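Long-range contacts in ethylbenzene dehydrogenase beta-subunit (Aromatoleum aromaticum, PDB 2IVF), which carries three Fe4S4 clusters and one Fe3S4 cluster and, as in related iron-sulfur subunits, probably passes electrons along them: residues 21-25 with 145-150; 34-39 with 51-56; 61-66 with 126-131; 86-90 with 117-121. One frame throughout, in Å; residues are numbered along the deposited sequence.

In the fold
From the N terminus, strand 19-24 opens contact 1, which closes only at residues 145-150 and so encloses the other three. Inside that long loop, contact 2 closes a short one, joining helix 33-42 to the run into strand 55-59. Contact 3 then opens at 61-66 and closes at 126-131, with contact 4 nested within it; no two loops cross. Contact 1 sets the sheet of strand 19-24 against the one holding strand 141-149, and strand 55-59 of contact 2 is the neighbour of 141-149 there. Tyr64 and Tyr128 tie contact 3 to contact 2, while the Arg66-Asp90 salt bridge ties it to contact 4, farthest out from the chain's centre.

Contact 1 of 4, residues 21-25 with 145-150; sequences TVIDL and FYLARM
Thr21 meets the end of Met150: the methionine methyl CE sits 3.9 Å from Thr21 OG1 and comes close to the CG2 methyl as well, the two side chains crossing at about a right angle. The threonine hydroxyl has its polar partner in Asn227. Met150 gets there by bending twice, at chi2 (88°) and chi3 (77°), which folds its sulfur and methyl back toward strand 19-24.

Two residues on, Ile23 sends its longer branch straight out, with chi2 at 180°, and CD1 reaches two neighbours. Ile23 CD1 is 3.9 Å from Met150 SD and 4.1 Å from Ala148 CB. The same methyl, Ile23 CD1, lies 3.6 Å from Ala148 O, an oxygen that is hydrogen-bonded to Tyr272 OH.

Leu25, just past the strand, splits its two methyls. Leu25 CD1 approaches the Phe145 ring obliquely at CE2, 4.0 Å away, while Leu25 CD2 turns to Tyr146 O at 3.3 Å and to Leu147 CD1 at 4.0 Å. Beside it, water 1 bridges the backbones, donating to Leu25 O and accepting from Tyr146 N.

The two runs are close to antiparallel yet belong to different sheets, so their side chains and one water do the joining. Strand 19-24 pairs with 270-273 and 235-239, and strand 141-149 with 55-59. Ala148 and Met150 each touch an Fe4S4 cluster, a different one in each case. Methyl groups and a thioether thus make up most of this buried seam, consistent with a largely apolar layer alongside the two clusters.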
loop_
_atom_site.group_PDB
_atom_site.type_symbol
_atom_site.label_atom_id
_atom_site.label_comp_id
_atom_site.label_asym_id
_atom_site.label_seq_id
_atom_site.Cartn_x
_atom_site.Cartn_y
_atom_site.Cartn_z
ATOM N N THR B 21 -3.625 -24.394 -7.517
ATOM C CA THR B 21 -2.793 -23.265 -7.269
ATOM C C THR B 21 -1.841 -23.637 -6.141
ATOM O O THR B 21 -2.201 -24.334 -5.186
ATOM C CB THR B 21 -3.619 -22.027 -6.845
ATOM O OG1 THR B 21 -4.400 -21.523 -7.963
ATOM C CG2 THR B 21 -2.676 -20.918 -6.349
ATOM N N VAL B 22 -0.619 -23.202 -6.270
ATOM C CA VAL B 22 0.343 -23.266 -5.184
ATOM C C VAL B 22 0.590 -21.824 -4.726
ATOM O O VAL B 22 0.769 -20.913 -5.548
ATOM C CB VAL B 22 1.669 -23.889 -5.622
ATOM C CG1 VAL B 22 2.789 -23.619 -4.597
ATOM C CG2 VAL B 22 1.461 -25.402 -5.871
ATOM N N ILE B 23 0.614 -21.613 -3.418
ATOM C CA ILE B 23 0.868 -20.269 -2.851
ATOM C C ILE B 23 2.053 -20.370 -1.928
ATOM O O ILE B 23 2.039 -21.164 -1.001
ATOM C CB ILE B 23 -0.348 -19.787 -2.032
ATOM C CG1 ILE B 23 -1.585 -19.774 -2.956
ATOM C CG2 ILE B 23 -0.046 -18.452 -1.280
ATOM C CD1 ILE B 23 -2.917 -19.306 -2.318
ATOM N N ASP B 24 3.099 -19.603 -2.199
ATOM C CA ASP B 24 4.357 -19.716 -1.447
ATOM C C ASP B 24 4.309 -18.700 -0.344
ATOM O O ASP B 24 4.516 -17.523 -0.579
ATOM C CB ASP B 24 5.574 -19.461 -2.347
ATOM C CG ASP B 24 6.881 -19.717 -1.629
ATOM O OD1 ASP B 24 6.876 -19.766 -0.353
ATOM O OD2 ASP B 24 7.915 -19.844 -2.321
ATOM N N LEU B 25 4.134 -19.158 0.891
ATOM C CA LEU B 25 3.958 -18.230 1.997
ATOM C C LEU B 25 5.227 -17.519 2.341
ATOM O O LEU B 25 5.173 -16.489 3.015
ATOM C CB LEU B 25 3.404 -18.942 3.215
ATOM C CG LEU B 25 2.034 -19.583 2.962
ATOM C CD1 LEU B 25 1.558 -20.358 4.133
ATOM C CD2 LEU B 25 0.979 -18.481 2.592
ATOM N N PHE B 145 2.710 -14.229 9.340
ATOM C CA PHE B 145 2.901 -14.296 7.903
ATOM C C PHE B 145 1.521 -14.025 7.314
ATOM O O PHE B 145 0.545 -13.953 8.071
ATOM C CB PHE B 145 3.455 -15.662 7.464
ATOM C CG PHE B 145 2.650 -16.824 7.884
ATOM C CD1 PHE B 145 2.903 -17.454 9.096
ATOM C CD2 PHE B 145 1.622 -17.324 7.087
ATOM C CE1 PHE B 145 2.190 -18.546 9.501
ATOM C CE2 PHE B 145 0.879 -18.405 7.499
ATOM C CZ PHE B 145 1.180 -19.043 8.715
ATOM N N TYR B 146 1.434 -13.888 5.986
ATOM C CA TYR B 146 0.194 -13.558 5.328
ATOM C C TYR B 146 -0.359 -14.769 4.631
ATOM O O TYR B 146 0.402 -15.573 4.045
ATOM C CB TYR B 146 0.406 -12.397 4.380
ATOM C CG TYR B 146 0.934 -11.173 5.086
ATOM C CD1 TYR B 146 0.106 -10.447 5.933
ATOM C CD2 TYR B 146 2.238 -10.725 4.888
ATOM C CE1 TYR B 146 0.576 -9.332 6.608
ATOM C CE2 TYR B 146 2.725 -9.547 5.541
ATOM C CZ TYR B 146 1.867 -8.868 6.386
ATOM O OH TYR B 146 2.320 -7.738 7.024
ATOM N N LEU B 147 -1.679 -14.946 4.717
ATOM C CA LEU B 147 -2.285 -16.176 4.267
ATOM C C LEU B 147 -3.411 -15.893 3.274
ATOM O O LEU B 147 -4.512 -15.462 3.661
ATOM C CB LEU B 147 -2.812 -16.948 5.471
ATOM C CG LEU B 147 -3.502 -18.293 5.138
ATOM C CD1 LEU B 147 -2.535 -19.213 4.376
ATOM C CD2 LEU B 147 -4.061 -19.001 6.421
ATOM N N ALA B 148 -3.080 -16.103 2.000
ATOM C CA ALA B 148 -3.996 -15.981 0.885
ATOM C C ALA B 148 -4.793 -17.234 0.728
ATOM O O ALA B 148 -4.268 -18.363 0.836
ATOM C CB ALA B 148 -3.245 -15.636 -0.444
ATOM N N ARG B 149 -6.078 -17.046 0.469
ATOM C CA ARG B 149 -6.987 -18.143 0.358
ATOM C C ARG B 149 -8.043 -17.851 -0.696
ATOM O O ARG B 149 -8.434 -16.699 -0.896
ATOM C CB ARG B 149 -7.667 -18.418 1.696
ATOM C CG ARG B 149 -6.725 -18.919 2.801
ATOM C CD ARG B 149 -7.416 -18.991 4.115
ATOM N NE ARG B 149 -8.524 -19.900 3.904
ATOM C CZ ARG B 149 -9.777 -19.703 4.270
ATOM N NH1 ARG B 149 -10.140 -18.639 4.940
ATOM N NH2 ARG B 149 -10.692 -20.605 3.943
ATOM N N MET B 150 -8.517 -18.907 -1.320
ATOM C CA MET B 150 -9.652 -18.834 -2.221
ATOM C C MET B 150 -10.408 -20.142 -2.046
ATOM O O MET B 150 -10.081 -20.936 -1.153
ATOM C CB MET B 150 -9.196 -18.715 -3.693
ATOM C CG MET B 150 -8.134 -17.719 -3.987
ATOM S SD MET B 150 -6.429 -18.311 -3.815
ATOM C CE MET B 150 -6.300 -19.256 -5.362
HETATM O O HOH W 1 3.875 -14.190 4.339
#

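Contact 2 of 4, residues 34-39 with 51-56; sequences CTVACK and MRWNNV. With SF4 (iron/sulfur cluster), chain U; SF4 (iron/sulfur cluster), chain T.
Cys34 and Cys38 of helix 33-42 each hold an iron of a different cluster while resting against residues 51-56. Cys34 SG binds iron FE2 of one Fe4S4 cluster at 2.2 Å, its sulfur placed between the backbone N and the carbonyl carbon (chi1 53°). Cys38 SG, which points away from its own backbone N (chi1 -171°), binds iron FE2 of the second cluster at 2.3 Å.

Around these sulfurs the contacts are close. Asn54 ND2 lies 3.1 Å from Cys34 SG, and Val56 CG2 comes to the same sulfur from the strand. Cys38 SG meets Trp53 CB at 3.8 Å and stands obliquely to the indole, a sulfur-aromatic contact. The edge of that ring, at CE3, faces sulfur S3 of the second cluster.

The spacing Cys28, Cys31, Cys34, Cys38 is the CX2CX2CX3C signature of bacterial-type ferredoxins, in which the first three cysteines serve one cluster and the fourth serves its partner.

Hydrogen bonds lie at both ends. Lys39 bends at chi2 and chi4 to bring NZ to Met51 O at 2.6 Å, the donor tilted 27° from the carbonyl plane; Thr43 O takes a second bond from this ammonium. At the other end Asn54 ND2 gives a weak bond to Thr35 OG1 (3.3 Å), a hydroxyl also bonded to Gln32, while Arg235 holds Asn54 OD1. Between them, water 2 donates to both Thr35 O and Asn54 O.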
loop_
_atom_site.group_PDB
_atom_site.type_symbol
_atom_site.label_atom_id
_atom_site.label_comp_id
_atom_site.label_asym_id
_atom_site.label_seq_id
_atom_site.Cartn_x
_atom_site.Cartn_y
_atom_site.Cartn_z
ATOM N N CYS B 34 -3.943 -9.540 -5.034
ATOM C CA CYS B 34 -4.789 -10.639 -5.406
ATOM C C CYS B 34 -6.278 -10.415 -5.020
ATOM O O CYS B 34 -7.182 -10.736 -5.813
ATOM C CB CYS B 34 -4.241 -11.954 -4.842
ATOM S SG CYS B 34 -3.969 -11.829 -3.038
ATOM N N THR B 35 -6.503 -9.792 -3.863
ATOM C CA THR B 35 -7.838 -9.446 -3.373
ATOM C C THR B 35 -8.538 -8.514 -4.340
ATOM O O THR B 35 -9.700 -8.787 -4.798
ATOM C CB THR B 35 -7.718 -8.844 -1.979
ATOM O OG1 THR B 35 -6.979 -9.776 -1.175
ATOM C CG2 THR B 35 -9.131 -8.530 -1.370
ATOM N N VAL B 36 -7.842 -7.460 -4.690
ATOM C CA VAL B 36 -8.410 -6.457 -5.612
ATOM C C VAL B 36 -8.502 -6.970 -7.045
ATOM O O VAL B 36 -9.399 -6.549 -7.778
ATOM C CB VAL B 36 -7.706 -5.074 -5.550
ATOM C CG1 VAL B 36 -7.592 -4.544 -4.072
ATOM C CG2 VAL B 36 -6.365 -5.062 -6.288
ATOM N N ALA B 37 -7.588 -7.867 -7.444
ATOM C CA ALA B 37 -7.592 -8.453 -8.788
ATOM C C ALA B 37 -8.915 -9.175 -8.972
ATOM O O ALA B 37 -9.632 -8.956 -9.928
ATOM C CB ALA B 37 -6.373 -9.455 -8.970
ATOM N N CYS B 38 -9.257 -10.011 -8.004
ATOM C CA CYS B 38 -10.535 -10.723 -8.052
ATOM C C CYS B 38 -11.711 -9.777 -8.001
ATOM O O CYS B 38 -12.651 -9.910 -8.805
ATOM C CB CYS B 38 -10.672 -11.659 -6.864
ATOM S SG CYS B 38 -12.104 -12.716 -7.051
ATOM N N LYS B 39 -11.667 -8.843 -7.047
ATOM C CA LYS B 39 -12.831 -8.026 -6.705
ATOM C C LYS B 39 -13.234 -7.171 -7.891
ATOM O O LYS B 39 -14.418 -6.954 -8.151
ATOM C CB LYS B 39 -12.509 -7.104 -5.532
ATOM C CG LYS B 39 -13.756 -6.522 -4.802
ATOM C CD LYS B 39 -13.793 -7.075 -3.359
ATOM C CE LYS B 39 -15.084 -6.949 -2.669
ATOM N NZ LYS B 39 -16.123 -7.841 -3.189
ATOM N N MET B 51 -17.985 -9.993 -0.589
ATOM C CA MET B 51 -17.314 -11.231 -0.907
ATOM C C MET B 51 -15.894 -10.967 -1.311
ATOM O O MET B 51 -15.637 -10.186 -2.248
ATOM C CB MET B 51 -18.009 -11.918 -2.057
ATOM C CG MET B 51 -19.487 -12.171 -1.857
ATOM S SD MET B 51 -20.170 -12.946 -3.343
ATOM C CE MET B 51 -21.902 -13.179 -2.879
ATOM N N ARG B 52 -14.972 -11.628 -0.617
ATOM C CA ARG B 52 -13.557 -11.646 -0.983
ATOM C C ARG B 52 -13.209 -13.057 -1.330
ATOM O O ARG B 52 -12.661 -13.813 -0.519
ATOM C CB ARG B 52 -12.677 -11.102 0.163
ATOM C CG ARG B 52 -12.722 -9.604 0.285
ATOM C CD ARG B 52 -13.877 -9.169 1.184
ATOM N NE ARG B 52 -13.905 -7.714 1.353
ATOM C CZ ARG B 52 -14.757 -7.093 2.144
ATOM N NH1 ARG B 52 -15.671 -7.782 2.795
ATOM N NH2 ARG B 52 -14.719 -5.779 2.284
ATOM N N TRP B 53 -13.573 -13.428 -2.548
ATOM C CA TRP B 53 -13.353 -14.792 -3.029
ATOM C C TRP B 53 -11.876 -15.094 -2.926
ATOM O O TRP B 53 -11.513 -16.165 -2.501
ATOM C CB TRP B 53 -13.807 -14.978 -4.452
ATOM C CG TRP B 53 -15.254 -14.808 -4.724
ATOM C CD1 TRP B 53 -16.293 -14.774 -3.824
ATOM C CD2 TRP B 53 -15.854 -14.757 -6.024
ATOM N NE1 TRP B 53 -17.469 -14.687 -4.484
ATOM C CE2 TRP B 53 -17.243 -14.687 -5.835
ATOM C CE3 TRP B 53 -15.341 -14.782 -7.331
ATOM C CZ2 TRP B 53 -18.126 -14.578 -6.892
ATOM C CZ3 TRP B 53 -16.202 -14.720 -8.371
ATOM C CH2 TRP B 53 -17.595 -14.626 -8.157
ATOM N N ASN B 54 -11.023 -14.132 -3.281
ATOM C CA ASN B 54 -9.641 -14.189 -2.921
ATOM C C ASN B 54 -9.511 -13.317 -1.706
ATOM O O ASN B 54 -9.893 -12.131 -1.725
ATOM C CB ASN B 54 -8.704 -13.655 -4.004
ATOM C CG ASN B 54 -7.267 -13.699 -3.553
ATOM O OD1 ASN B 54 -6.523 -14.571 -3.957
ATOM N ND2 ASN B 54 -6.877 -12.773 -2.647
ATOM N N ASN B 55 -9.051 -13.931 -0.624
ATOM C CA ASN B 55 -8.895 -13.203 0.614
ATOM C C ASN B 55 -7.491 -13.368 1.170
ATOM O O ASN B 55 -6.859 -14.409 0.998
ATOM C CB ASN B 55 -9.940 -13.619 1.653
ATOM C CG ASN B 55 -10.040 -15.081 1.820
ATOM O OD1 ASN B 55 -10.828 -15.749 1.105
ATOM N ND2 ASN B 55 -9.324 -15.607 2.769
ATOM N N VAL B 56 -7.014 -12.337 1.836
ATOM C CA VAL B 56 -5.678 -12.396 2.448
ATOM C C VAL B 56 -5.713 -11.828 3.830
ATOM O O VAL B 56 -6.155 -10.709 4.027
ATOM C CB VAL B 56 -4.601 -11.649 1.644
ATOM C CG1 VAL B 56 -3.268 -11.938 2.250
ATOM C CG2 VAL B 56 -4.607 -12.010 0.161
HETATM FE FE1 SF4 U . -11.169 -17.312 -7.849
HETATM FE FE2 SF4 U . -11.303 -14.689 -7.809
HETATM FE FE3 SF4 U . -8.903 -15.895 -7.915
HETATM FE FE4 SF4 U . -10.449 -15.918 -10.117
HETATM S S1 SF4 U . -9.503 -14.071 -9.140
HETATM S S2 SF4 U . -9.401 -17.729 -9.218
HETATM S S3 SF4 U . -12.578 -16.038 -9.179
HETATM S S4 SF4 U . -10.460 -15.964 -6.166
HETATM FE FE1 SF4 T . 0.457 -12.295 -1.204
HETATM FE FE2 SF4 T . -1.765 -11.762 -2.719
HETATM FE FE3 SF4 T . 0.651 -12.128 -3.844
HETATM FE FE4 SF4 T . 0.241 -9.826 -2.489
HETATM S S1 SF4 T . -0.838 -10.473 -4.358
HETATM S S2 SF4 T . 2.084 -11.184 -2.390
HETATM S S3 SF4 T . -1.097 -10.646 -0.828
HETATM S S4 SF4 T . -0.572 -13.699 -2.661
HETATM O O HOH W 2 -11.349 -10.601 -3.465
#

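Contact 3 of 4, residues 61-66 with 126-131; sequences GKGYPR and WGYNWD
Arg66 lies along one face of Trp126, and this is the tight part of the contact. Arg66 CD sits over the five-membered ring of Trp126, 3.6 Å from its centroid, in a CH-pi contact. The bend at chi3 (53°) then lays the guanidinium flat above the indole, with planes 22° apart and Arg66 CZ 4.4 Å from the same centroid, a stacked cation-pi pair. Trp130 CB lies over the opposite face of the tryptophan, toward the rim, and Asp90 takes Arg66 NE in a salt bridge.

Nearby, Tyr128 turns its edge to the face of Tyr64 in an offset edge-to-face pair, CD1 of each ring 3.6 Å apart. Both segments are loops without regular structure; a type II beta turn runs from Gly127 to Trp130, with Tyr128 inside it and Asp131 just after it.

On the looser side, where Lys62 is exposed and Gly63 partly so, waters take over. Lys62 rests its CD obliquely near Trp126 CH2, at 3.7 Å. Lys62 N donates to the syn lone pair of Asp131 OD2, 2.7 Å away and nearly straight (169°). Water 3 joins Gly63 N to Asp131 OD1, while water 4 links Gly63 O to Asn129 N.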
loop_
_atom_site.group_PDB
_atom_site.type_symbol
_atom_site.label_atom_id
_atom_site.label_comp_id
_atom_site.label_asym_id
_atom_site.label_seq_id
_atom_site.Cartn_x
_atom_site.Cartn_y
_atom_site.Cartn_z
ATOM N N GLY B 61 -4.433 -15.290 13.233
ATOM C CA GLY B 61 -5.496 -14.292 13.161
ATOM C C GLY B 61 -6.825 -15.028 13.125
ATOM O O GLY B 61 -6.857 -16.263 13.209
ATOM N N LYS B 62 -7.906 -14.279 13.001
ATOM C CA LYS B 62 -9.252 -14.875 12.964
ATOM C C LYS B 62 -9.600 -15.395 11.552
ATOM O O LYS B 62 -10.525 -16.183 11.389
ATOM C CB LYS B 62 -10.297 -13.891 13.468
ATOM C CG LYS B 62 -10.138 -13.584 14.968
ATOM C CD LYS B 62 -11.226 -12.733 15.487
ATOM C CE LYS B 62 -10.965 -12.261 16.918
ATOM N NZ LYS B 62 -12.180 -11.478 17.287
ATOM N N GLY B 63 -8.805 -14.993 10.561
ATOM C CA GLY B 63 -8.997 -15.412 9.201
ATOM C C GLY B 63 -10.217 -14.766 8.581
ATOM O O GLY B 63 -10.713 -13.722 9.035
ATOM N N TYR B 64 -10.663 -15.378 7.499
ATOM C CA TYR B 64 -11.719 -14.836 6.692
ATOM C C TYR B 64 -12.557 -15.972 6.139
ATOM O O TYR B 64 -12.008 -16.871 5.574
ATOM C CB TYR B 64 -11.175 -14.030 5.524
ATOM C CG TYR B 64 -12.311 -13.512 4.655
ATOM C CD1 TYR B 64 -13.004 -12.393 5.008
ATOM C CD2 TYR B 64 -12.758 -14.226 3.562
ATOM C CE1 TYR B 64 -14.038 -11.918 4.259
ATOM C CE2 TYR B 64 -13.796 -13.765 2.798
ATOM C CZ TYR B 64 -14.454 -12.615 3.147
ATOM O OH TYR B 64 -15.523 -12.179 2.375
ATOM N N PRO B 65 -13.877 -15.950 6.330
ATOM C CA PRO B 65 -14.562 -15.066 7.234
ATOM C C PRO B 65 -14.034 -15.269 8.641
ATOM O O PRO B 65 -13.366 -16.278 8.921
ATOM C CB PRO B 65 -16.018 -15.514 7.157
ATOM C CG PRO B 65 -16.119 -16.229 5.872
ATOM C CD PRO B 65 -14.803 -16.823 5.585
ATOM N N ARG B 66 -14.326 -14.300 9.488
ATOM C CA ARG B 66 -13.991 -14.345 10.894
ATOM C C ARG B 66 -14.309 -15.696 11.540
ATOM O O ARG B 66 -15.435 -16.166 11.502
ATOM C CB ARG B 66 -14.751 -13.262 11.630
ATOM C CG ARG B 66 -14.340 -13.112 13.097
ATOM C CD ARG B 66 -14.959 -11.900 13.733
ATOM N NE ARG B 66 -16.407 -11.809 13.603
ATOM C CZ ARG B 66 -17.159 -10.884 14.199
ATOM N NH1 ARG B 66 -16.618 -9.966 15.021
ATOM N NH2 ARG B 66 -18.473 -10.902 14.026
ATOM N N TRP B 126 -15.389 -4.666 13.545
ATOM C CA TRP B 126 -14.718 -5.681 12.798
ATOM C C TRP B 126 -14.938 -5.373 11.326
ATOM O O TRP B 126 -15.800 -4.558 10.955
ATOM C CB TRP B 126 -15.250 -7.060 13.156
ATOM C CG TRP B 126 -14.558 -8.152 12.450
ATOM C CD1 TRP B 126 -15.000 -8.824 11.344
ATOM C CD2 TRP B 126 -13.268 -8.694 12.760
ATOM N NE1 TRP B 126 -14.077 -9.765 10.961
ATOM C CE2 TRP B 126 -12.993 -9.689 11.801
ATOM C CE3 TRP B 126 -12.311 -8.432 13.747
ATOM C CZ2 TRP B 126 -11.820 -10.396 11.802
ATOM C CZ3 TRP B 126 -11.175 -9.173 13.773
ATOM C CH2 TRP B 126 -10.928 -10.145 12.820
ATOM N N GLY B 127 -14.107 -5.984 10.503
ATOM C CA GLY B 127 -14.272 -5.965 9.071
ATOM C C GLY B 127 -13.208 -6.829 8.422
ATOM O O GLY B 127 -12.357 -7.435 9.098
ATOM N N TYR B 128 -13.228 -6.852 7.099
ATOM C CA TYR B 128 -12.246 -7.593 6.320
ATOM C C TYR B 128 -10.848 -7.150 6.762
ATOM O O TYR B 128 -10.570 -5.946 6.799
ATOM C CB TYR B 128 -12.429 -7.281 4.831
ATOM C CG TYR B 128 -11.378 -7.970 3.998
ATOM C CD1 TYR B 128 -11.366 -9.340 3.870
ATOM C CD2 TYR B 128 -10.329 -7.260 3.448
ATOM C CE1 TYR B 128 -10.365 -9.989 3.140
ATOM C CE2 TYR B 128 -9.331 -7.879 2.706
ATOM C CZ TYR B 128 -9.337 -9.254 2.584
ATOM O OH TYR B 128 -8.348 -9.862 1.850
ATOM N N ASN B 129 -9.991 -8.113 7.107
ATOM C CA ASN B 129 -8.588 -7.854 7.383
ATOM C C ASN B 129 -8.394 -6.912 8.570
ATOM O O ASN B 129 -7.422 -6.171 8.656
ATOM C CB ASN B 129 -7.903 -7.290 6.125
ATOM C CG ASN B 129 -6.409 -7.415 6.186
ATOM O OD1 ASN B 129 -5.906 -8.321 6.854
ATOM N ND2 ASN B 129 -5.678 -6.500 5.539
ATOM N N TRP B 130 -9.329 -6.981 9.509
ATOM C CA TRP B 130 -9.328 -6.061 10.672
ATOM C C TRP B 130 -8.104 -6.348 11.541
ATOM O O TRP B 130 -7.541 -5.414 12.165
ATOM C CB TRP B 130 -10.588 -6.308 11.485
ATOM C CG TRP B 130 -10.802 -5.401 12.613
ATOM C CD1 TRP B 130 -10.439 -5.589 13.892
ATOM C CD2 TRP B 130 -11.514 -4.155 12.567
ATOM N NE1 TRP B 130 -10.864 -4.526 14.652
ATOM C CE2 TRP B 130 -11.513 -3.631 13.855
ATOM C CE3 TRP B 130 -12.141 -3.438 11.543
ATOM C CZ2 TRP B 130 -12.131 -2.409 14.177
ATOM C CZ3 TRP B 130 -12.680 -2.180 11.842
ATOM C CH2 TRP B 130 -12.695 -1.696 13.146
ATOM N N ASP B 131 -7.727 -7.625 11.600
ATOM C CA ASP B 131 -6.594 -8.063 12.440
ATOM C C ASP B 131 -5.263 -8.127 11.697
ATOM O O ASP B 131 -4.310 -8.824 12.101
ATOM C CB ASP B 131 -6.888 -9.339 13.260
ATOM C CG ASP B 131 -7.224 -10.558 12.419
ATOM O OD1 ASP B 131 -7.280 -10.484 11.171
ATOM O OD2 ASP B 131 -7.427 -11.604 13.071
HETATM O O HOH W 3 -6.616 -13.036 10.404
HETATM O O HOH W 4 -11.111 -10.848 7.910
HETATM O O HOH W 5 -9.382 -11.345 9.652
#

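Contact 4 of 4, residues 86-90 with 117-121; sequences PTLID and SKSTG
Ser119 faces residues 86-90 in two ways at once: its CB meets both Leu88 and Ile89, while its OG is bridged by water to Ile89 N. Each segment is a tight turn built on an ST motif. In one, Thr87 OG1 accepts from Asp90 N at 3.0 Å, and Asp90 OD2 accepts from Thr87 N, so the two side chains hold each other's backbone. In the other, Ser117 OG accepts from both Ser119 N and Thr120 N, and Asp93 is also bonded to this hydroxyl. Residues 88-90 and 118-120 curl like helix without forming its bonds.

These turns present Leu88 and Ile89 to Ser119. Leu88 CD2 touches Ser119 CB at 3.8 Å and lies as close to the backbone N of Ser119, with Lys118 CB just beyond. Ile89 comes at the same carbon with its longer branch, Ile89 CG1 standing 3.8 Å from Ser119 CB; the nearly extended chi2 (161°) carries Ile89 CD1 on to Thr120 CG2, 4.0 Å away.

The site lies at the chain's surface, where an acidic side chain of another subunit is hydrogen-bonded to Leu88 N, and an acidic side chain of that subunit packs on Ser119. Within the chain, Ile89 leans on Trp126. Water 6 spans the two turns, 2.6 Å from Ser119 OG and accepting from Ile89 N at 3.2 Å.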
loop_
_atom_site.group_PDB
_atom_site.type_symbol
_atom_site.label_atom_id
_atom_site.label_comp_id
_atom_site.label_asym_id
_atom_site.label_seq_id
_atom_site.Cartn_x
_atom_site.Cartn_y
_atom_site.Cartn_z
ATOM N N PRO B 86 -21.857 -17.705 8.438
ATOM C CA PRO B 86 -21.283 -16.416 8.739
ATOM C C PRO B 86 -22.242 -15.265 8.530
ATOM O O PRO B 86 -23.149 -15.314 7.677
ATOM C CB PRO B 86 -20.144 -16.279 7.736
ATOM C CG PRO B 86 -20.016 -17.558 7.090
ATOM C CD PRO B 86 -21.260 -18.302 7.243
ATOM N N THR B 87 -21.980 -14.209 9.281
ATOM C CA THR B 87 -22.736 -12.986 9.171
ATOM C C THR B 87 -22.023 -12.069 8.183
ATOM O O THR B 87 -20.910 -12.364 7.723
ATOM C CB THR B 87 -22.802 -12.302 10.529
ATOM O OG1 THR B 87 -21.451 -12.046 10.930
ATOM C CG2 THR B 87 -23.552 -13.175 11.592
ATOM N N LEU B 88 -22.675 -10.954 7.833
ATOM C CA LEU B 88 -22.085 -9.948 6.974
ATOM C C LEU B 88 -20.783 -9.433 7.574
ATOM O O LEU B 88 -19.768 -9.256 6.867
ATOM C CB LEU B 88 -23.035 -8.767 6.791
ATOM C CG LEU B 88 -22.536 -7.603 5.927
ATOM C CD1 LEU B 88 -21.870 -8.149 4.687
ATOM C CD2 LEU B 88 -23.686 -6.633 5.591
ATOM N N ILE B 89 -20.823 -9.190 8.888
ATOM C CA ILE B 89 -19.619 -8.725 9.588
ATOM C C ILE B 89 -18.543 -9.786 9.544
ATOM O O ILE B 89 -17.405 -9.470 9.201
ATOM C CB ILE B 89 -19.901 -8.256 11.039
ATOM C CG1 ILE B 89 -20.767 -6.998 11.003
ATOM C CG2 ILE B 89 -18.604 -7.902 11.814
ATOM C CD1 ILE B 89 -21.452 -6.751 12.308
ATOM N N ASP B 90 -18.892 -11.039 9.836
ATOM C CA ASP B 90 -17.916 -12.145 9.752
ATOM C C ASP B 90 -17.259 -12.150 8.367
ATOM O O ASP B 90 -16.067 -12.458 8.224
ATOM C CB ASP B 90 -18.568 -13.518 9.948
ATOM C CG ASP B 90 -19.038 -13.785 11.351
ATOM O OD1 ASP B 90 -18.463 -13.243 12.310
ATOM O OD2 ASP B 90 -19.993 -14.593 11.491
ATOM N N SER B 117 -20.517 0.386 9.343
ATOM C CA SER B 117 -20.891 -0.983 8.971
ATOM C C SER B 117 -22.155 -0.992 8.136
ATOM O O SER B 117 -23.126 -0.315 8.459
ATOM C CB SER B 117 -21.095 -1.869 10.219
ATOM O OG SER B 117 -21.769 -3.090 9.878
ATOM N N LYS B 118 -22.154 -1.806 7.082
ATOM C CA LYS B 118 -23.342 -2.003 6.289
ATOM C C LYS B 118 -24.354 -2.913 7.021
ATOM O O LYS B 118 -25.525 -2.912 6.710
ATOM C CB LYS B 118 -23.014 -2.579 4.910
ATOM C CG LYS B 118 -24.111 -2.262 3.887
ATOM C CD LYS B 118 -23.739 -2.585 2.431
ATOM C CE LYS B 118 -24.798 -2.015 1.485
ATOM N NZ LYS B 118 -24.602 -2.407 0.045
ATOM N N SER B 119 -23.885 -3.657 8.010
ATOM C CA SER B 119 -24.733 -4.548 8.779
ATOM C C SER B 119 -25.445 -3.820 9.916
ATOM O O SER B 119 -26.657 -3.936 10.038
ATOM C CB SER B 119 -23.884 -5.709 9.318
ATOM O OG SER B 119 -24.654 -6.682 10.004
ATOM N N THR B 120 -24.704 -3.088 10.739
ATOM C CA THR B 120 -25.268 -2.413 11.902
ATOM C C THR B 120 -25.645 -0.960 11.668
ATOM O O THR B 120 -26.293 -0.350 12.526
ATOM C CB THR B 120 -24.297 -2.358 13.072
ATOM O OG1 THR B 120 -23.153 -1.561 12.709
ATOM C CG2 THR B 120 -23.859 -3.760 13.508
ATOM N N GLY B 121 -25.197 -0.378 10.567
ATOM C CA GLY B 121 -25.369 1.055 10.357
ATOM C C GLY B 121 -24.559 1.924 11.317
ATOM O O GLY B 121 -24.724 3.130 11.323
HETATM O O HOH W 6 -23.584 -8.961 10.511
#